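Local coordinates for protein CRISPR system Cmr subunit Cmr6 (Pyrococcus furiosus, PDB 4W8V) that caps, together with Cmr1, one end of the RNA-guided type III-B Cmr complex, an elongated ribonucleoprotein of CRISPR antiviral defence, at residues A[17-26]-A[234-245]; A[44-52]-A[195-203]. All coordinates share one frame; numbering follows the deposited sequence.

Contact 1: A[17-26]-A[234-245]; sequences GKFKTQSRLV and KTSLGYGRLVEY
Ser-23 and Gly-238 make the short side-chain bond of this contact: OG of Ser-23 gives its proton to O of Gly-238 at 2.7 Å, in the carbonyl plane and on a lone pair. The contact lies in the C-terminal, RAMP-superfamily part of Cmr6, a ferredoxin-like domain whose outer strand 242-244 runs antiparallel beside the first strand, 13-21. With OG of Ser-23 set between the backbone N and the carbonyl carbon (chi1 58°), the same oxygen also faces N of Arg-241, from which it takes a weak bond. Next to it, N of Gly-240 donates to O of Arg-24 at 2.8 Å. These bonds join the link between strands 13-21 and 25-28 to the loop 235-240, which carries glycines 238 and 240 and probably corresponds to the glycine-rich loop of RAMP proteins. Arg-241 NH2 folds back onto Thr-235 O at 2.9 Å, which also accepts from Gly-238 N.

Beyond the loop, Lys-20 and Val-243 form the hydrogen-bonded pair, Lys-20 N reaching Val-243 O at 3.0 Å, and bonds from Gln-22 N to Arg-241 O and from Tyr-245 N to Lys-18 O continue the pairing. One water bridges Lys-18 N, Glu-244 OE2 and Tyr-245 O, while Glu-244 OE1 forms a salt bridge with Lys-223 of helix 212-228.

That helix covers the Phe-19 side of the sheet through Phe-219 and Leu-226. The Phe-19 ring carries Glu-244 CB over one face, 4.2 Å from the centroid and 16° off the normal. On the side of Lys-20, Lys-18 NZ and Tyr-245 OH both go to Glu-153, and the Tyr-245 ring crosses Lys-18 at a slant, CE1 3.6 Å from CB of Lys-18.

Contact 2: A[44-52]-A[195-203]; sequences NYGVPYIPG and LTVPKDVPF
The Phe-203 ring takes Ile-50 over one face and the backbone of Pro-48 and Tyr-49 at its edge. CD1 of Ile-50 stands 4.0 Å from the centroid of the Phe-203 ring and 25° off the normal, displaced toward the CD2-CE2 side, a CH-pi contact in which the two side chains meet at about a right angle. At the rim, O of Pro-48 lies in the ring plane, 3.5 Å from CE2 of Phe-203. Having CG of Phe-203 anti to the carbonyl carbon (chi1 -75°) turns the ring so that its CE2 edge meets the 48-49 backbone and its face meets Ile-50 CD1.

Val-47 closes in obliquely on the end of the ring, with its CG1 3.9 Å from CZ of Phe-203. This methyl, anti to the backbone N (chi1 179°), also meets CG1 of Val-201 and CG2 of Val-197, so one branch touches three side chains. The packing pins the irregular connection between helices 34-43 and 52-68 against strands 192-197 and 202-209, where the chain passes from the three-stranded sheet of this RAMP-superfamily protein into the four-stranded one. A type I' turn from Asn-44 to Val-47 starts the connection, and Pro-51 occupies the N-cap position of the second helix.

On the side of strand 192-197, CD of Pro-48 touches CG2 of Val-197 at 4.1 Å and CD1 of Leu-195. No hydrogen bond spans the two segments; O of Gly-46, 3.5 Å from CD1 of Leu-195, instead accepts from Arg-40 of helix 34-43.

The two contacts share both sheets. Strand 13-21 of contact 1 neighbours strand 202-209 of contact 2, and strand 25-28 neighbours strand 192-197, with probable backbone hydrogen bonds joining Phe-19 to Phe-203 and Leu-25 to Val-197. Their centres are about 10 Å apart. Contact 1 lies at a sheet edge and is partly buried; main-chain pairing, a serine hydroxyl and a bridging water hold it. Contact 2 is buried and rests on aliphatic and aromatic packing, with the irregular connection 44-52 laid against two strands. Thr-21 ties them together, its OG1 hydrogen-bonded to the backbone of Pro-198 and Val-201, while Leu-25 packs on Ile-50.

Contact 1: A[17-26]-A[234-245]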
ATOM      1  N   GLY A  17      -1.081  -9.983  11.146  1.00 66.00           N
ATOM      2  CA  GLY A  17       0.246 -10.564  11.143  1.00 62.36           C
ATOM      3  C   GLY A  17       1.264  -9.618  11.750  1.00 61.87           C
ATOM      4  O   GLY A  17       1.014  -8.429  11.879  1.00 65.99           O
ATOM      5  N   LYS A  18       2.415 -10.154  12.133  1.00 70.82           N
ATOM      6  CA  LYS A  18       3.510  -9.339  12.636  1.00 74.03           C
ATOM      7  C   LYS A  18       4.575  -9.149  11.565  1.00 71.76           C
ATOM      8  O   LYS A  18       5.048 -10.116  10.982  1.00 70.59           O
ATOM      9  CB  LYS A  18       4.131  -9.970  13.876  1.00 73.42           C
ATOM     10  CG  LYS A  18       3.226 -10.018  15.082  1.00 79.77           C
ATOM     11  CD  LYS A  18       4.007 -10.490  16.290  1.00 79.07           C
ATOM     12  CE  LYS A  18       3.118 -10.736  17.491  1.00 91.97           C
ATOM     13  NZ  LYS A  18       3.878 -11.470  18.536  1.00 94.46           N
ATOM     14  N   PHE A  19       4.956  -7.899  11.318  1.00 64.75           N
ATOM     15  CA  PHE A  19       5.887  -7.572  10.242  1.00 61.18           C
ATOM     16  C   PHE A  19       7.076  -6.805  10.784  1.00 61.00           C
ATOM     17  O   PHE A  19       6.929  -5.992  11.687  1.00 64.79           O
ATOM     18  CB  PHE A  19       5.182  -6.758   9.150  1.00 62.68           C
ATOM     19  CG  PHE A  19       4.155  -7.545   8.372  1.00 64.30           C
ATOM     20  CD1 PHE A  19       2.985  -7.989   8.981  1.00 66.62           C
ATOM     21  CD2 PHE A  19       4.359  -7.833   7.029  1.00 57.73           C
ATOM     22  CE1 PHE A  19       2.039  -8.710   8.273  1.00 67.68           C
ATOM     23  CE2 PHE A  19       3.421  -8.559   6.308  1.00 59.67           C
ATOM     24  CZ  PHE A  19       2.256  -8.993   6.921  1.00 61.60           C
ATOM     25  N   LYS A  20       8.260  -7.086  10.256  1.00 60.95           N
ATOM     26  CA  LYS A  20       9.434  -6.307  10.623  1.00 61.58           C
ATOM     27  C   LYS A  20       9.896  -5.532   9.412  1.00 59.14           C
ATOM     28  O   LYS A  20       9.651  -5.962   8.290  1.00 60.56           O
ATOM     29  CB  LYS A  20      10.561  -7.196  11.149  1.00 63.98           C
ATOM     30  CG  LYS A  20      11.023  -8.257  10.171  1.00 88.45           C
ATOM     31  CD  LYS A  20      12.044  -9.190  10.807  1.00110.36           C
ATOM     32  CE  LYS A  20      12.405 -10.353   9.889  1.00120.09           C
ATOM     33  NZ  LYS A  20      13.283  -9.928   8.763  1.00125.68           N
ATOM     34  N   THR A  21      10.537  -4.386   9.642  1.00 55.08           N
ATOM     35  CA  THR A  21      11.103  -3.584   8.563  1.00 59.81           C
ATOM     36  C   THR A  21      12.309  -4.310   7.959  1.00 67.45           C
ATOM     37  O   THR A  21      13.334  -4.454   8.625  1.00 67.45           O
ATOM     38  CB  THR A  21      11.529  -2.184   9.068  1.00 56.11           C
ATOM     39  OG1 THR A  21      12.232  -2.318  10.310  1.00 59.75           O
ATOM     40  CG2 THR A  21      10.304  -1.284   9.293  1.00 45.84           C
ATOM     41  N   GLN A  22      12.186  -4.797   6.725  1.00 58.39           N
ATOM     42  CA  GLN A  22      13.298  -5.508   6.099  1.00 60.15           C
ATOM     43  C   GLN A  22      14.422  -4.535   5.724  1.00 64.96           C
ATOM     44  O   GLN A  22      15.604  -4.849   5.872  1.00 66.91           O
ATOM     45  CB  GLN A  22      12.840  -6.286   4.863  1.00 65.51           C
ATOM     46  CG  GLN A  22      13.955  -7.156   4.260  1.00 77.54           C
ATOM     47  CD  GLN A  22      13.668  -7.630   2.843  1.00 90.47           C
ATOM     48  OE1 GLN A  22      13.262  -6.850   1.979  1.00 99.99           O
ATOM     49  NE2 GLN A  22      13.881  -8.914   2.600  1.00 86.87           N
ATOM     50  N   SER A  23      14.036  -3.358   5.239  1.00 58.84           N
ATOM     51  CA  SER A  23      14.945  -2.255   4.996  1.00 56.64           C
ATOM     52  C   SER A  23      14.477  -1.068   5.842  1.00 63.39           C
ATOM     53  O   SER A  23      13.428  -1.133   6.476  1.00 63.50           O
ATOM     54  CB  SER A  23      14.990  -1.886   3.491  1.00 59.05           C
ATOM     55  OG  SER A  23      13.708  -1.536   2.994  1.00 62.16           O
ATOM     56  N   ARG A  24      15.243   0.019   5.862  1.00 61.43           N
ATOM     57  CA  ARG A  24      14.847   1.163   6.666  1.00 51.06           C
ATOM     58  C   ARG A  24      13.555   1.783   6.167  1.00 57.21           C
ATOM     59  O   ARG A  24      13.257   1.810   4.961  1.00 54.17           O
ATOM     60  CB  ARG A  24      15.943   2.211   6.692  1.00 59.14           C
ATOM     61  CG  ARG A  24      17.137   1.814   7.477  1.00 64.84           C
ATOM     62  CD  ARG A  24      18.292   2.736   7.197  1.00 72.07           C
ATOM     63  NE  ARG A  24      19.528   2.081   7.590  1.00 95.99           N
ATOM     64  CZ  ARG A  24      20.175   2.344   8.714  1.00111.86           C
ATOM     65  NH1 ARG A  24      19.714   3.273   9.540  1.00116.52           N
ATOM     66  NH2 ARG A  24      21.287   1.688   9.002  1.00117.55           N
ATOM     67  N   LEU A  25      12.782   2.287   7.115  1.00 58.01           N
ATOM     68  CA  LEU A  25      11.490   2.856   6.798  1.00 61.88           C
ATOM     69  C   LEU A  25      11.504   4.362   7.046  1.00 58.93           C
ATOM     70  O   LEU A  25      11.902   4.832   8.119  1.00 66.92           O
ATOM     71  CB  LEU A  25      10.410   2.163   7.622  1.00 53.45           C
ATOM     72  CG  LEU A  25       8.964   2.618   7.512  1.00 56.26           C
ATOM     73  CD1 LEU A  25       8.366   2.371   6.098  1.00 45.91           C
ATOM     74  CD2 LEU A  25       8.197   1.867   8.593  1.00 54.11           C
ATOM     75  N   VAL A  26      11.092   5.103   6.025  1.00 58.62           N
ATOM     76  CA  VAL A  26      11.117   6.559   6.032  1.00 54.79           C
ATOM     77  C   VAL A  26       9.687   7.092   6.065  1.00 53.09           C
ATOM     78  O   VAL A  26       8.916   6.908   5.133  1.00 60.35           O
ATOM     79  CB  VAL A  26      11.863   7.099   4.802  1.00 63.81           C
ATOM     80  CG1 VAL A  26      12.018   8.611   4.879  1.00 54.22           C
ATOM     81  CG2 VAL A  26      13.228   6.418   4.680  1.00 61.16           C
ATOM     82  N   LYS A 234      10.651   7.325  -0.359  1.00 52.61           N
ATOM     83  CA  LYS A 234      11.851   6.803  -1.013  1.00 43.38           C
ATOM     84  C   LYS A 234      11.794   5.295  -1.250  1.00 49.01           C
ATOM     85  O   LYS A 234      12.815   4.611  -1.222  1.00 52.54           O
ATOM     86  CB  LYS A 234      13.089   7.157  -0.182  1.00 48.10           C
ATOM     87  CG  LYS A 234      13.345   8.644  -0.105  1.00 64.60           C
ATOM     88  CD  LYS A 234      14.761   8.939   0.366  1.00 79.87           C
ATOM     89  CE  LYS A 234      14.900   8.754   1.870  1.00 89.10           C
ATOM     90  NZ  LYS A 234      16.281   9.052   2.365  1.00 92.04           N
ATOM     91  N   THR A 235      10.601   4.773  -1.504  1.00 55.85           N
ATOM     92  CA  THR A 235      10.448   3.338  -1.715  1.00 57.45           C
ATOM     93  C   THR A 235      11.143   2.864  -2.989  1.00 64.79           C
ATOM     94  O   THR A 235      11.584   1.711  -3.074  1.00 64.96           O
ATOM     95  CB  THR A 235       8.970   2.931  -1.774  1.00 54.08           C
ATOM     96  OG1 THR A 235       8.315   3.680  -2.797  1.00 54.82           O
ATOM     97  CG2 THR A 235       8.274   3.194  -0.435  1.00 48.86           C
ATOM     98  N   SER A 236      11.272   3.757  -3.973  1.00 69.96           N
ATOM     99  CA  SER A 236      11.924   3.386  -5.230  1.00 66.03           C
ATOM    100  C   SER A 236      13.407   3.073  -5.023  1.00 62.01           C
ATOM    101  O   SER A 236      13.990   2.310  -5.785  1.00 69.32           O
ATOM    102  CB  SER A 236      11.756   4.486  -6.296  1.00 71.57           C
ATOM    103  OG  SER A 236      12.589   5.606  -6.045  1.00 79.79           O
ATOM    104  N   LEU A 237      14.018   3.657  -3.998  1.00 60.53           N
ATOM    105  CA  LEU A 237      15.390   3.319  -3.628  1.00 56.95           C
ATOM    106  C   LEU A 237      15.475   2.056  -2.737  1.00 56.64           C
ATOM    107  O   LEU A 237      16.561   1.625  -2.364  1.00 53.50           O
ATOM    108  CB  LEU A 237      16.056   4.496  -2.909  1.00 60.57           C
ATOM    109  CG  LEU A 237      16.041   5.888  -3.549  1.00 66.23           C
ATOM    110  CD1 LEU A 237      16.638   6.888  -2.587  1.00 62.73           C
ATOM    111  CD2 LEU A 237      16.798   5.929  -4.901  1.00 57.57           C
ATOM    112  N   GLY A 238      14.333   1.464  -2.405  1.00 58.69           N
ATOM    113  CA  GLY A 238      14.321   0.189  -1.704  1.00 62.41           C
ATOM    114  C   GLY A 238      13.899   0.309  -0.249  1.00 65.87           C
ATOM    115  O   GLY A 238      13.818  -0.682   0.473  1.00 60.56           O
ATOM    116  N   TYR A 239      13.632   1.537   0.178  1.00 62.27           N
ATOM    117  CA  TYR A 239      13.202   1.799   1.538  1.00 59.42           C
ATOM    118  C   TYR A 239      11.791   1.280   1.767  1.00 60.75           C
ATOM    119  O   TYR A 239      11.033   1.109   0.817  1.00 58.24           O
ATOM    120  CB  TYR A 239      13.275   3.293   1.838  1.00 54.49           C
ATOM    121  CG  TYR A 239      14.692   3.805   1.980  1.00 52.88           C
ATOM    122  CD1 TYR A 239      15.429   3.528   3.125  1.00 58.94           C
ATOM    123  CD2 TYR A 239      15.295   4.558   0.970  1.00 49.75           C
ATOM    124  CE1 TYR A 239      16.724   3.984   3.271  1.00 61.33           C
ATOM    125  CE2 TYR A 239      16.598   5.022   1.102  1.00 50.94           C
ATOM    126  CZ  TYR A 239      17.305   4.731   2.257  1.00 61.71           C
ATOM    127  OH  TYR A 239      18.595   5.173   2.400  1.00 62.03           O
ATOM    128  N   GLY A 240      11.458   0.995   3.021  1.00 57.54           N
ATOM    129  CA  GLY A 240      10.086   0.717   3.402  1.00 57.09           C
ATOM    130  C   GLY A 240       9.507  -0.658   3.117  1.00 56.34           C
ATOM    131  O   GLY A 240       8.289  -0.805   3.104  1.00 56.14           O
ATOM    132  N   ARG A 241      10.349  -1.664   2.900  1.00 49.91           N
ATOM    133  CA  ARG A 241       9.847  -3.013   2.708  1.00 53.14           C
ATOM    134  C   ARG A 241       9.599  -3.705   4.068  1.00 58.45           C
ATOM    135  O   ARG A 241      10.460  -3.678   4.940  1.00 60.22           O
ATOM    136  CB  ARG A 241      10.833  -3.858   1.893  1.00 55.66           C
ATOM    137  CG  ARG A 241      11.131  -3.369   0.501  1.00 65.20           C
ATOM    138  CD  ARG A 241       9.880  -2.921  -0.232  1.00 64.48           C
ATOM    139  NE  ARG A 241      10.109  -2.766  -1.668  1.00 65.20           N
ATOM    140  CZ  ARG A 241      10.535  -1.650  -2.244  1.00 70.60           C
ATOM    141  NH1 ARG A 241      10.704  -1.612  -3.552  1.00 71.77           N
ATOM    142  NH2 ARG A 241      10.791  -0.572  -1.517  1.00 70.14           N
ATOM    143  N   LEU A 242       8.441  -4.337   4.238  1.00 63.96           N
ATOM    144  CA  LEU A 242       8.158  -5.091   5.473  1.00 64.66           C
ATOM    145  C   LEU A 242       7.826  -6.557   5.169  1.00 70.70           C
ATOM    146  O   LEU A 242       7.136  -6.840   4.182  1.00 72.24           O
ATOM    147  CB  LEU A 242       7.006  -4.452   6.266  1.00 51.39           C
ATOM    148  CG  LEU A 242       7.322  -3.165   7.031  1.00 60.46           C
ATOM    149  CD1 LEU A 242       6.964  -1.936   6.227  1.00 52.98           C
ATOM    150  CD2 LEU A 242       6.615  -3.140   8.405  1.00 56.02           C
ATOM    151  N   VAL A 243       8.319  -7.481   6.004  1.00 61.50           N
ATOM    152  CA  VAL A 243       8.027  -8.902   5.819  1.00 59.91           C
ATOM    153  C   VAL A 243       7.523  -9.567   7.109  1.00 60.74           C
ATOM    154  O   VAL A 243       7.968  -9.232   8.202  1.00 61.98           O
ATOM    155  CB  VAL A 243       9.270  -9.674   5.289  1.00 71.53           C
ATOM    156  CG1 VAL A 243       9.763  -9.065   3.978  1.00 72.80           C
ATOM    157  CG2 VAL A 243      10.403  -9.704   6.321  1.00 59.51           C
ATOM    158  N   GLU A 244       6.568 -10.482   6.967  1.00 64.56           N
ATOM    159  CA  GLU A 244       6.002 -11.219   8.100  1.00 74.10           C
ATOM    160  C   GLU A 244       7.075 -12.046   8.817  1.00 78.34           C
ATOM    161  O   GLU A 244       8.010 -12.521   8.180  1.00 77.84           O
ATOM    162  CB  GLU A 244       4.865 -12.133   7.623  1.00 78.98           C
ATOM    163  CG  GLU A 244       3.857 -12.526   8.699  1.00 80.81           C
ATOM    164  CD  GLU A 244       2.631 -13.230   8.126  1.00 85.18           C
ATOM    165  OE1 GLU A 244       2.610 -13.486   6.900  1.00 84.29           O
ATOM    166  OE2 GLU A 244       1.689 -13.525   8.898  1.00 89.46           O
ATOM    167  N   TYR A 245       6.946 -12.193  10.136  1.00 76.56           N
ATOM    168  CA  TYR A 245       7.833 -13.063  10.910  1.00 80.47           C
ATOM    169  C   TYR A 245       7.069 -13.861  11.961  1.00 97.06           C
ATOM    170  O   TYR A 245       5.872 -13.646  12.148  1.00 86.36           O
ATOM    171  CB  TYR A 245       8.951 -12.258  11.582  1.00 84.10           C
ATOM    172  CG  TYR A 245       8.524 -11.416  12.770  1.00 84.34           C
ATOM    173  CD1 TYR A 245       8.019 -10.138  12.586  1.00 80.72           C
ATOM    174  CD2 TYR A 245       8.660 -11.886  14.078  1.00 83.57           C
ATOM    175  CE1 TYR A 245       7.637  -9.356  13.656  1.00 83.12           C
ATOM    176  CE2 TYR A 245       8.277 -11.108  15.162  1.00 82.09           C
ATOM    177  CZ  TYR A 245       7.764  -9.836  14.939  1.00 89.71           C
ATOM    178  OH  TYR A 245       7.375  -9.032  15.990  1.00 84.78           O
TER
HETATM  179  O   HOH W   1       2.914 -12.816  11.629  1.00 70.00           O

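Contact 2: A[44-52]-A[195-203]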
ATOM      1  N   ASN A  44       6.380   3.799  22.034  1.00 61.43           N
ATOM      2  CA  ASN A  44       7.117   3.235  20.909  1.00 57.26           C
ATOM      3  C   ASN A  44       8.512   3.808  20.619  1.00 60.20           C
ATOM      4  O   ASN A  44       9.036   3.610  19.535  1.00 69.95           O
ATOM      5  CB  ASN A  44       6.269   3.368  19.651  1.00 65.07           C
ATOM      6  CG  ASN A  44       4.964   2.617  19.751  1.00 59.33           C
ATOM      7  OD1 ASN A  44       4.868   1.601  20.442  1.00 62.98           O
ATOM      8  ND2 ASN A  44       3.941   3.113  19.044  1.00 63.27           N
ATOM      9  N   TYR A  45       9.111   4.493  21.578  1.00 59.47           N
ATOM     10  CA  TYR A  45      10.463   5.041  21.446  1.00 67.62           C
ATOM     11  C   TYR A  45      10.599   6.007  20.268  1.00 63.64           C
ATOM     12  O   TYR A  45      11.663   6.122  19.671  1.00 64.71           O
ATOM     13  CB  TYR A  45      11.513   3.921  21.314  1.00 68.06           C
ATOM     14  CG  TYR A  45      11.381   2.797  22.325  1.00 61.00           C
ATOM     15  CD1 TYR A  45      12.107   2.807  23.509  1.00 66.31           C
ATOM     16  CD2 TYR A  45      10.543   1.719  22.080  1.00 66.71           C
ATOM     17  CE1 TYR A  45      11.994   1.768  24.431  1.00 73.36           C
ATOM     18  CE2 TYR A  45      10.414   0.682  22.993  1.00 70.62           C
ATOM     19  CZ  TYR A  45      11.141   0.709  24.164  1.00 76.35           C
ATOM     20  OH  TYR A  45      11.000  -0.324  25.062  1.00 83.57           O
ATOM     21  N   GLY A  46       9.521   6.700  19.937  1.00 72.18           N
ATOM     22  CA  GLY A  46       9.557   7.697  18.875  1.00 60.40           C
ATOM     23  C   GLY A  46       9.195   7.166  17.504  1.00 60.87           C
ATOM     24  O   GLY A  46       9.094   7.932  16.537  1.00 64.77           O
ATOM     25  N   VAL A  47       8.983   5.861  17.411  1.00 62.06           N
ATOM     26  CA  VAL A  47       8.679   5.227  16.129  1.00 61.98           C
ATOM     27  C   VAL A  47       7.243   5.524  15.671  1.00 62.93           C
ATOM     28  O   VAL A  47       6.288   5.185  16.372  1.00 69.78           O
ATOM     29  CB  VAL A  47       8.908   3.704  16.238  1.00 55.33           C
ATOM     30  CG1 VAL A  47       8.584   2.979  14.938  1.00 50.23           C
ATOM     31  CG2 VAL A  47      10.345   3.446  16.638  1.00 56.65           C
ATOM     32  N   PRO A  48       7.077   6.168  14.499  1.00 56.43           N
ATOM     33  CA  PRO A  48       5.706   6.477  14.089  1.00 55.19           C
ATOM     34  C   PRO A  48       4.997   5.274  13.476  1.00 50.51           C
ATOM     35  O   PRO A  48       5.609   4.245  13.230  1.00 59.53           O
ATOM     36  CB  PRO A  48       5.907   7.591  13.062  1.00 58.44           C
ATOM     37  CG  PRO A  48       7.241   7.291  12.477  1.00 54.55           C
ATOM     38  CD  PRO A  48       8.066   6.805  13.602  1.00 58.13           C
ATOM     39  N   TYR A  49       3.700   5.367  13.252  1.00 55.47           N
ATOM     40  CA  TYR A  49       3.013   4.265  12.590  1.00 59.31           C
ATOM     41  C   TYR A  49       2.884   4.500  11.098  1.00 60.63           C
ATOM     42  O   TYR A  49       3.231   5.568  10.586  1.00 59.94           O
ATOM     43  CB  TYR A  49       1.621   4.041  13.192  1.00 51.05           C
ATOM     44  CG  TYR A  49       0.647   5.192  12.998  1.00 52.47           C
ATOM     45  CD1 TYR A  49      -0.295   5.175  11.976  1.00 51.97           C
ATOM     46  CD2 TYR A  49       0.653   6.274  13.863  1.00 61.26           C
ATOM     47  CE1 TYR A  49      -1.202   6.210  11.816  1.00 60.82           C
ATOM     48  CE2 TYR A  49      -0.256   7.319  13.717  1.00 58.68           C
ATOM     49  CZ  TYR A  49      -1.182   7.282  12.698  1.00 61.35           C
ATOM     50  OH  TYR A  49      -2.087   8.322  12.578  1.00 53.87           O
ATOM     51  N   ILE A  50       2.396   3.469  10.412  1.00 69.29           N
ATOM     52  CA  ILE A  50       2.084   3.536   8.989  1.00 56.81           C
ATOM     53  C   ILE A  50       0.583   3.607   8.827  1.00 55.70           C
ATOM     54  O   ILE A  50      -0.118   2.654   9.170  1.00 55.76           O
ATOM     55  CB  ILE A  50       2.608   2.302   8.244  1.00 64.27           C
ATOM     56  CG1 ILE A  50       4.136   2.210   8.354  1.00 63.70           C
ATOM     57  CG2 ILE A  50       2.139   2.322   6.805  1.00 62.16           C
ATOM     58  CD1 ILE A  50       4.650   0.794   8.612  1.00 61.50           C
ATOM     59  N   PRO A  51       0.079   4.731   8.289  1.00 61.74           N
ATOM     60  CA  PRO A  51      -1.364   4.929   8.107  1.00 55.80           C
ATOM     61  C   PRO A  51      -1.996   3.849   7.232  1.00 54.83           C
ATOM     62  O   PRO A  51      -1.441   3.448   6.216  1.00 62.08           O
ATOM     63  CB  PRO A  51      -1.454   6.298   7.424  1.00 57.12           C
ATOM     64  CG  PRO A  51      -0.163   6.952   7.652  1.00 57.01           C
ATOM     65  CD  PRO A  51       0.864   5.882   7.816  1.00 67.00           C
ATOM     66  N   GLY A  52      -3.160   3.377   7.634  1.00 58.00           N
ATOM     67  CA  GLY A  52      -3.867   2.364   6.871  1.00 69.51           C
ATOM     68  C   GLY A  52      -4.265   2.837   5.479  1.00 61.60           C
ATOM     69  O   GLY A  52      -4.487   2.028   4.576  1.00 68.13           O
ATOM     70  N   LEU A 195      11.186  10.842   9.775  1.00 57.16           N
ATOM     71  CA  LEU A 195      11.941   9.939  10.619  1.00 59.86           C
ATOM     72  C   LEU A 195      12.306   8.682   9.854  1.00 57.16           C
ATOM     73  O   LEU A 195      11.447   8.070   9.213  1.00 53.71           O
ATOM     74  CB  LEU A 195      11.136   9.570  11.871  1.00 62.64           C
ATOM     75  CG  LEU A 195      10.939  10.703  12.873  1.00 66.51           C
ATOM     76  CD1 LEU A 195      10.021  10.248  14.016  1.00 67.09           C
ATOM     77  CD2 LEU A 195      12.287  11.201  13.389  1.00 66.46           C
ATOM     78  N   THR A 196      13.578   8.304   9.900  1.00 54.34           N
ATOM     79  CA  THR A 196      13.986   7.024   9.323  1.00 64.22           C
ATOM     80  C   THR A 196      14.065   5.985  10.418  1.00 58.62           C
ATOM     81  O   THR A 196      14.735   6.185  11.424  1.00 63.59           O
ATOM     82  CB  THR A 196      15.337   7.109   8.592  1.00 60.62           C
ATOM     83  OG1 THR A 196      15.213   8.023   7.500  1.00 68.03           O
ATOM     84  CG2 THR A 196      15.730   5.744   8.054  1.00 56.62           C
ATOM     85  N   VAL A 197      13.343   4.891  10.208  1.00 67.71           N
ATOM     86  CA  VAL A 197      13.188   3.816  11.179  1.00 54.95           C
ATOM     87  C   VAL A 197      14.119   2.678  10.799  1.00 64.16           C
ATOM     88  O   VAL A 197      14.162   2.289   9.637  1.00 74.79           O
ATOM     89  CB  VAL A 197      11.730   3.317  11.229  1.00 52.83           C
ATOM     90  CG1 VAL A 197      11.599   2.039  12.094  1.00 48.32           C
ATOM     91  CG2 VAL A 197      10.816   4.421  11.729  1.00 49.29           C
ATOM     92  N   PRO A 198      14.889   2.147  11.773  1.00 63.77           N
ATOM     93  CA  PRO A 198      15.888   1.145  11.378  1.00 54.61           C
ATOM     94  C   PRO A 198      15.263  -0.188  10.999  1.00 61.59           C
ATOM     95  O   PRO A 198      14.055  -0.371  11.131  1.00 63.10           O
ATOM     96  CB  PRO A 198      16.770   1.003  12.626  1.00 71.57           C
ATOM     97  CG  PRO A 198      15.962   1.550  13.765  1.00 74.71           C
ATOM     98  CD  PRO A 198      15.046   2.590  13.171  1.00 67.00           C
ATOM     99  N   LYS A 199      16.084  -1.118  10.525  1.00 66.60           N
ATOM    100  CA  LYS A 199      15.608  -2.457  10.205  1.00 64.13           C
ATOM    101  C   LYS A 199      15.221  -3.206  11.479  1.00 61.71           C
ATOM    102  O   LYS A 199      15.681  -2.864  12.560  1.00 61.00           O
ATOM    103  CB  LYS A 199      16.676  -3.256   9.455  1.00 68.91           C
ATOM    104  CG  LYS A 199      17.326  -2.552   8.297  1.00 62.88           C
ATOM    105  CD  LYS A 199      18.475  -3.381   7.760  1.00 74.14           C
ATOM    106  CE  LYS A 199      19.090  -2.744   6.534  1.00 80.70           C
ATOM    107  NZ  LYS A 199      20.145  -3.617   5.981  1.00 82.30           N
ATOM    108  N   ASP A 200      14.381  -4.224  11.322  1.00 67.84           N
ATOM    109  CA  ASP A 200      13.971  -5.121  12.403  1.00 82.95           C
ATOM    110  C   ASP A 200      13.175  -4.420  13.491  1.00 78.26           C
ATOM    111  O   ASP A 200      13.320  -4.713  14.671  1.00 69.99           O
ATOM    112  CB  ASP A 200      15.183  -5.817  13.022  1.00 91.57           C
ATOM    113  CG  ASP A 200      15.866  -6.742  12.054  1.00101.87           C
ATOM    114  OD1 ASP A 200      15.157  -7.494  11.349  1.00102.04           O
ATOM    115  OD2 ASP A 200      17.111  -6.708  11.987  1.00108.35           O
ATOM    116  N   VAL A 201      12.332  -3.488  13.074  1.00 72.01           N
ATOM    117  CA  VAL A 201      11.363  -2.889  13.967  1.00 66.20           C
ATOM    118  C   VAL A 201      10.024  -3.566  13.687  1.00 62.57           C
ATOM    119  O   VAL A 201       9.621  -3.701  12.535  1.00 60.35           O
ATOM    120  CB  VAL A 201      11.296  -1.374  13.772  1.00 63.74           C
ATOM    121  CG1 VAL A 201      10.155  -0.782  14.580  1.00 66.94           C
ATOM    122  CG2 VAL A 201      12.657  -0.736  14.148  1.00 60.62           C
ATOM    123  N   PRO A 202       9.365  -4.063  14.738  1.00 62.11           N
ATOM    124  CA  PRO A 202       8.140  -4.840  14.541  1.00 56.33           C
ATOM    125  C   PRO A 202       6.874  -3.991  14.442  1.00 63.59           C
ATOM    126  O   PRO A 202       6.685  -3.079  15.247  1.00 62.44           O
ATOM    127  CB  PRO A 202       8.091  -5.728  15.780  1.00 53.85           C
ATOM    128  CG  PRO A 202       8.873  -5.004  16.809  1.00 56.28           C
ATOM    129  CD  PRO A 202       9.903  -4.191  16.106  1.00 62.56           C
ATOM    130  N   PHE A 203       6.030  -4.305  13.456  1.00 56.04           N
ATOM    131  CA  PHE A 203       4.747  -3.653  13.261  1.00 54.81           C
ATOM    132  C   PHE A 203       3.642  -4.695  13.238  1.00 54.37           C
ATOM    133  O   PHE A 203       3.822  -5.789  12.716  1.00 52.15           O
ATOM    134  CB  PHE A 203       4.718  -2.831  11.946  1.00 56.55           C
ATOM    135  CG  PHE A 203       5.482  -1.548  12.020  1.00 56.52           C
ATOM    136  CD1 PHE A 203       6.862  -1.548  11.971  1.00 62.71           C
ATOM    137  CD2 PHE A 203       4.822  -0.337  12.145  1.00 57.91           C
ATOM    138  CE1 PHE A 203       7.570  -0.366  12.061  1.00 58.42           C
ATOM    139  CE2 PHE A 203       5.517   0.852  12.230  1.00 50.53           C
ATOM    140  CZ  PHE A 203       6.886   0.844  12.186  1.00 54.77           C
TER